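Long-range contact in putative hyaluronoglucosaminidase (Clostridium perfringens, PDB 6PWI), which probably hydrolyses terminal N-acetylhexosamine residues from glycans, this piece holding the family 84 catalytic region of a longer, probably cell-wall-anchored protein: residues S552-S566 with Y581-H595. Residues are numbered along the deposited sequence; the frame is centred on the assembly and turned at random.
Sequences SLRDLAESTIAYINS and YYVLGEEEYTASRSH
Tyr563 leans from helix 540-572 across the backbone of helix 575-591. From CB, CG lies beside the backbone N (chi1 -84°), which brings the ring over Gly585, whose CA sits 3.9 Å from the ring centroid in a CH-pi contact. CD1 and CE1 present the ring's edge to the face of Tyr582, CE1 coming 3.7 Å from CD1 of Tyr582; the planes stand at 82°, a T-shaped pair. Along the ring's other edge CD2 lies over Gly585 CA, and CE2 over Gly585 C and O. OH ends against Glu586 CG. The two helices form a close antiparallel hairpin in the helical bundle that follows the catalytic barrel, the axes of the two segments approaching to 7.5 Å, with helix 613-623 packing on Tyr563 and Tyr589. Gly585 O accepts two bonds from opposite faces of its plane, Tyr589 N and Ser559 OG, the latter at 2.9 Å. Asn565 CB makes a CH-pi contact over the Tyr581 ring, 3.4 Å above its centre. Around the type I turn Ala591 to Ser594, His595 NE2 donates in its ring plane to Asp555 OD2 (2.9 Å), on the syn side but 30° out of the carboxylate plane, and Ser552 OG donates to Ser592 O at 2.7 Å.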
loop_
_atom_site.group_PDB
_atom_site.type_symbol
_atom_site.label_atom_id
_atom_site.label_comp_id
_atom_site.label_asym_id
_atom_site.label_seq_id
_atom_site.Cartn_x
_atom_site.Cartn_y
_atom_site.Cartn_z
ATOM N N SER A 552 12.311 -19.574 9.728
ATOM C CA SER A 552 11.922 -20.705 8.907
ATOM C C SER A 552 12.782 -20.744 7.646
ATOM O O SER A 552 13.281 -21.801 7.267
ATOM C CB SER A 552 10.453 -20.661 8.602
ATOM O OG SER A 552 10.050 -21.835 7.926
ATOM N N LEU A 553 12.991 -19.576 7.032
ATOM C CA LEU A 553 13.763 -19.489 5.803
ATOM C C LEU A 553 15.232 -19.835 6.051
ATOM O O LEU A 553 15.875 -20.434 5.186
ATOM C CB LEU A 553 13.619 -18.093 5.191
ATOM C CG LEU A 553 14.366 -17.886 3.878
ATOM C CD1 LEU A 553 13.796 -18.766 2.779
ATOM C CD2 LEU A 553 14.343 -16.424 3.463
ATOM N N ARG A 554 15.767 -19.442 7.215
ATOM C CA ARG A 554 17.146 -19.765 7.543
ATOM C C ARG A 554 17.328 -21.284 7.520
ATOM O O ARG A 554 18.258 -21.794 6.897
ATOM C CB ARG A 554 17.551 -19.172 8.895
ATOM C CG ARG A 554 18.969 -19.520 9.328
ATOM C CD ARG A 554 19.389 -18.974 10.680
ATOM N NE ARG A 554 19.064 -17.558 10.812
ATOM C CZ ARG A 554 18.034 -17.076 11.512
ATOM N NH1 ARG A 554 17.817 -15.771 11.556
ATOM N NH2 ARG A 554 17.227 -17.898 12.161
ATOM N N ASP A 555 16.399 -21.990 8.168
ATOM C CA ASP A 555 16.414 -23.441 8.230
ATOM C C ASP A 555 16.286 -24.051 6.830
ATOM O O ASP A 555 16.984 -25.023 6.530
ATOM C CB ASP A 555 15.386 -23.959 9.238
ATOM C CG ASP A 555 15.613 -23.436 10.652
ATOM O OD1 ASP A 555 16.761 -23.025 10.964
ATOM O OD2 ASP A 555 14.643 -23.443 11.442
ATOM N N LEU A 556 15.412 -23.482 5.978
ATOM C CA LEU A 556 15.260 -23.973 4.615
ATOM C C LEU A 556 16.592 -23.855 3.879
ATOM O O LEU A 556 16.976 -24.774 3.162
ATOM C CB LEU A 556 14.179 -23.199 3.848
ATOM C CG LEU A 556 12.712 -23.417 4.221
ATOM C CD1 LEU A 556 11.828 -22.693 3.220
ATOM C CD2 LEU A 556 12.329 -24.887 4.290
ATOM N N ALA A 557 17.276 -22.716 4.038
ATOM C CA ALA A 557 18.555 -22.503 3.374
ATOM C C ALA A 557 19.591 -23.516 3.860
ATOM O O ALA A 557 20.338 -24.068 3.057
ATOM C CB ALA A 557 19.035 -21.089 3.572
ATOM N N GLU A 558 19.623 -23.765 5.176
ATOM C CA GLU A 558 20.570 -24.706 5.748
ATOM C C GLU A 558 20.263 -26.120 5.262
ATOM O O GLU A 558 21.176 -26.886 4.977
ATOM C CB GLU A 558 20.607 -24.585 7.272
ATOM C CG GLU A 558 21.630 -23.567 7.744
ATOM C CD GLU A 558 21.467 -23.021 9.154
ATOM O OE1 GLU A 558 20.460 -23.362 9.821
ATOM O OE2 GLU A 558 22.351 -22.246 9.590
ATOM N N SER A 559 18.972 -26.448 5.156
ATOM C CA SER A 559 18.513 -27.759 4.723
ATOM C C SER A 559 18.899 -28.009 3.265
ATOM O O SER A 559 19.366 -29.088 2.916
ATOM C CB SER A 559 17.028 -27.890 4.920
ATOM O OG SER A 559 16.556 -29.131 4.427
ATOM N N THR A 560 18.696 -27.002 2.415
ATOM C CA THR A 560 18.989 -27.147 1.001
ATOM C C THR A 560 20.489 -27.349 0.813
ATOM O O THR A 560 20.901 -28.200 0.032
ATOM C CB THR A 560 18.401 -25.984 0.194
ATOM O OG1 THR A 560 17.001 -25.952 0.481
ATOM C CG2 THR A 560 18.627 -26.125 -1.296
ATOM N N ILE A 561 21.289 -26.575 1.552
ATOM C CA ILE A 561 22.738 -26.635 1.456
ATOM C C ILE A 561 23.229 -28.019 1.890
ATOM O O ILE A 561 24.113 -28.595 1.250
ATOM C CB ILE A 561 23.395 -25.479 2.240
ATOM C CG1 ILE A 561 23.089 -24.129 1.579
ATOM C CG2 ILE A 561 24.896 -25.698 2.393
ATOM C CD1 ILE A 561 23.505 -22.927 2.404
ATOM N N ALA A 562 22.642 -28.553 2.966
ATOM C CA ALA A 562 23.025 -29.869 3.449
ATOM C C ALA A 562 22.726 -30.924 2.384
ATOM O O ALA A 562 23.573 -31.776 2.109
ATOM C CB ALA A 562 22.350 -30.182 4.762
ATOM N N TYR A 563 21.537 -30.841 1.766
ATOM C CA TYR A 563 21.135 -31.830 0.778
ATOM C C TYR A 563 22.029 -31.749 -0.457
ATOM O O TYR A 563 22.557 -32.765 -0.896
ATOM C CB TYR A 563 19.647 -31.728 0.445
ATOM C CG TYR A 563 18.747 -32.458 1.406
ATOM C CD1 TYR A 563 18.909 -33.813 1.663
ATOM C CD2 TYR A 563 17.714 -31.795 2.048
ATOM C CE1 TYR A 563 18.074 -34.489 2.540
ATOM C CE2 TYR A 563 16.872 -32.457 2.929
ATOM C CZ TYR A 563 17.052 -33.805 3.175
ATOM O OH TYR A 563 16.219 -34.443 4.047
ATOM N N ILE A 564 22.213 -30.538 -0.996
ATOM C CA ILE A 564 23.150 -30.331 -2.086
ATOM C C ILE A 564 24.519 -30.888 -1.697
ATOM O O ILE A 564 25.188 -31.512 -2.517
ATOM C CB ILE A 564 23.231 -28.853 -2.506
ATOM C CG1 ILE A 564 21.889 -28.355 -3.049
ATOM C CG2 ILE A 564 24.353 -28.655 -3.516
ATOM C CD1 ILE A 564 21.738 -26.847 -3.031
ATOM N N ASN A 565 24.933 -30.674 -0.446
ATOM C CA ASN A 565 26.239 -31.159 -0.029
ATOM C C ASN A 565 26.260 -32.683 -0.077
ATOM O O ASN A 565 27.258 -33.268 -0.478
ATOM C CB ASN A 565 26.698 -30.581 1.312
ATOM C CG ASN A 565 27.297 -29.193 1.185
ATOM O OD1 ASN A 565 27.778 -28.802 0.121
ATOM N ND2 ASN A 565 27.280 -28.439 2.270
ATOM N N SER A 566 25.132 -33.303 0.283
ATOM C CA SER A 566 24.993 -34.749 0.302
ATOM C C SER A 566 25.115 -35.310 -1.113
ATOM O O SER A 566 25.823 -36.288 -1.332
ATOM C CB SER A 566 23.689 -35.130 0.939
ATOM O OG SER A 566 23.472 -36.526 0.861
ATOM N N TYR A 581 25.354 -35.458 5.782
ATOM C CA TYR A 581 24.734 -34.295 5.168
ATOM C C TYR A 581 23.236 -34.531 5.010
ATOM O O TYR A 581 22.436 -33.635 5.276
ATOM C CB TYR A 581 25.374 -33.986 3.814
ATOM C CG TYR A 581 26.638 -33.170 3.876
ATOM C CD1 TYR A 581 26.688 -31.986 4.595
ATOM C CD2 TYR A 581 27.784 -33.573 3.202
ATOM C CE1 TYR A 581 27.849 -31.229 4.660
ATOM C CE2 TYR A 581 28.954 -32.829 3.255
ATOM C CZ TYR A 581 28.984 -31.650 3.986
ATOM O OH TYR A 581 30.124 -30.905 4.051
ATOM N N TYR A 582 22.871 -35.738 4.558
ATOM C CA TYR A 582 21.475 -36.100 4.376
ATOM C C TYR A 582 20.729 -35.929 5.699
ATOM O O TYR A 582 19.654 -35.341 5.742
ATOM C CB TYR A 582 21.356 -37.529 3.844
ATOM C CG TYR A 582 19.971 -37.921 3.397
ATOM C CD1 TYR A 582 19.589 -37.795 2.068
ATOM C CD2 TYR A 582 19.042 -38.433 4.295
ATOM C CE1 TYR A 582 18.320 -38.162 1.643
ATOM C CE2 TYR A 582 17.766 -38.794 3.889
ATOM C CZ TYR A 582 17.404 -38.655 2.559
ATOM O OH TYR A 582 16.153 -39.009 2.148
ATOM N N VAL A 583 21.333 -36.427 6.778
ATOM C CA VAL A 583 20.760 -36.348 8.108
ATOM C C VAL A 583 20.638 -34.884 8.536
ATOM O O VAL A 583 19.589 -34.483 9.044
ATOM C CB VAL A 583 21.556 -37.211 9.107
ATOM C CG1 VAL A 583 21.193 -36.901 10.552
ATOM C CG2 VAL A 583 21.355 -38.695 8.816
ATOM N N LEU A 584 21.693 -34.085 8.308
ATOM C CA LEU A 584 21.641 -32.663 8.608
ATOM C C LEU A 584 20.483 -32.023 7.836
ATOM O O LEU A 584 19.733 -31.222 8.392
ATOM C CB LEU A 584 22.992 -32.002 8.303
ATOM C CG LEU A 584 23.094 -30.504 8.612
ATOM C CD1 LEU A 584 22.646 -30.176 10.031
ATOM C CD2 LEU A 584 24.502 -29.976 8.364
ATOM N N GLY A 585 20.308 -32.432 6.574
ATOM C CA GLY A 585 19.238 -31.939 5.721
ATOM C C GLY A 585 17.856 -32.197 6.311
ATOM O O GLY A 585 16.998 -31.322 6.270
ATOM N N GLU A 586 17.655 -33.401 6.858
ATOM C CA GLU A 586 16.382 -33.793 7.445
ATOM C C GLU A 586 16.086 -32.970 8.698
ATOM O O GLU A 586 14.933 -32.628 8.946
ATOM C CB GLU A 586 16.416 -35.261 7.864
ATOM C CG GLU A 586 16.223 -36.254 6.738
ATOM C CD GLU A 586 16.489 -37.671 7.223
ATOM O OE1 GLU A 586 17.664 -37.989 7.486
ATOM O OE2 GLU A 586 15.521 -38.441 7.382
ATOM N N GLU A 587 17.125 -32.691 9.498
ATOM C CA GLU A 587 16.969 -32.022 10.781
ATOM C C GLU A 587 16.612 -30.557 10.553
ATOM O O GLU A 587 15.795 -30.001 11.283
ATOM C CB GLU A 587 18.221 -32.149 11.654
ATOM C CG GLU A 587 18.454 -33.554 12.192
ATOM C CD GLU A 587 19.828 -33.835 12.794
ATOM O OE1 GLU A 587 20.742 -32.983 12.647
ATOM O OE2 GLU A 587 19.987 -34.913 13.413
ATOM N N GLU A 588 17.216 -29.958 9.520
ATOM C CA GLU A 588 16.979 -28.559 9.199
ATOM C C GLU A 588 15.565 -28.369 8.654
ATOM O O GLU A 588 14.899 -27.400 9.007
ATOM C CB GLU A 588 18.051 -28.012 8.259
ATOM C CG GLU A 588 19.441 -28.013 8.864
ATOM C CD GLU A 588 19.708 -27.033 10.000
ATOM O OE1 GLU A 588 18.735 -26.465 10.563
ATOM O OE2 GLU A 588 20.902 -26.835 10.320
ATOM N N TYR A 589 15.103 -29.300 7.811
ATOM C CA TYR A 589 13.743 -29.195 7.312
ATOM C C TYR A 589 12.766 -29.237 8.483
ATOM O O TYR A 589 11.836 -28.429 8.531
ATOM C CB TYR A 589 13.402 -30.223 6.229
ATOM C CG TYR A 589 11.975 -30.114 5.748
ATOM C CD1 TYR A 589 11.545 -28.986 5.066
ATOM C CD2 TYR A 589 11.037 -31.100 6.017
ATOM C CE1 TYR A 589 10.233 -28.849 4.641
ATOM C CE2 TYR A 589 9.719 -30.980 5.601
ATOM C CZ TYR A 589 9.316 -29.849 4.908
ATOM O OH TYR A 589 8.030 -29.703 4.470
ATOM N N THR A 590 12.979 -30.169 9.424
ATOM C CA THR A 590 12.097 -30.263 10.581
ATOM C C THR A 590 12.123 -28.948 11.359
ATOM O O THR A 590 11.070 -28.433 11.722
ATOM C CB THR A 590 12.369 -31.513 11.428
ATOM O OG1 THR A 590 11.791 -32.572 10.670
ATOM C CG2 THR A 590 11.693 -31.479 12.783
ATOM N N ALA A 591 13.335 -28.420 11.580
ATOM C CA ALA A 591 13.569 -27.155 12.260
ATOM C C ALA A 591 12.762 -26.024 11.612
ATOM O O ALA A 591 12.190 -25.185 12.308
ATOM C CB ALA A 591 15.051 -26.851 12.268
ATOM N N SER A 592 12.708 -26.019 10.276
ATOM C CA SER A 592 12.050 -24.954 9.544
ATOM C C SER A 592 10.562 -24.905 9.890
ATOM O O SER A 592 9.910 -23.895 9.630
ATOM C CB SER A 592 12.262 -25.105 8.062
ATOM O OG SER A 592 11.347 -26.049 7.521
ATOM N N ARG A 593 10.041 -25.988 10.487
ATOM C CA ARG A 593 8.615 -26.109 10.757
ATOM C C ARG A 593 8.324 -25.912 12.244
ATOM O O ARG A 593 7.206 -26.142 12.698
ATOM C CB ARG A 593 8.098 -27.477 10.308
ATOM C CG ARG A 593 8.034 -27.656 8.800
ATOM C CD ARG A 593 7.804 -29.105 8.400
ATOM N NE ARG A 593 6.530 -29.673 8.835
ATOM C CZ ARG A 593 5.373 -29.558 8.180
ATOM N NH1 ARG A 593 5.291 -28.873 7.050
ATOM N NH2 ARG A 593 4.287 -30.121 8.672
ATOM N N SER A 594 9.328 -25.462 12.997
ATOM C CA SER A 594 9.243 -25.503 14.448
ATOM C C SER A 594 8.791 -24.163 15.039
ATOM O O SER A 594 8.541 -24.084 16.239
ATOM C CB SER A 594 10.556 -25.965 15.044
ATOM O OG SER A 594 11.608 -25.082 14.678
ATOM N N HIS A 595 8.671 -23.125 14.201
ATOM C CA HIS A 595 8.459 -21.762 14.670
ATOM C C HIS A 595 6.968 -21.434 14.762
ATOM O O HIS A 595 6.140 -22.080 14.125
ATOM C CB HIS A 595 9.238 -20.779 13.792
ATOM C CG HIS A 595 10.637 -21.227 13.535
ATOM N ND1 HIS A 595 11.657 -21.042 14.458
ATOM C CD2 HIS A 595 11.190 -21.870 12.482
ATOM C CE1 HIS A 595 12.783 -21.534 13.974
ATOM N NE2 HIS A 595 12.521 -22.044 12.759
#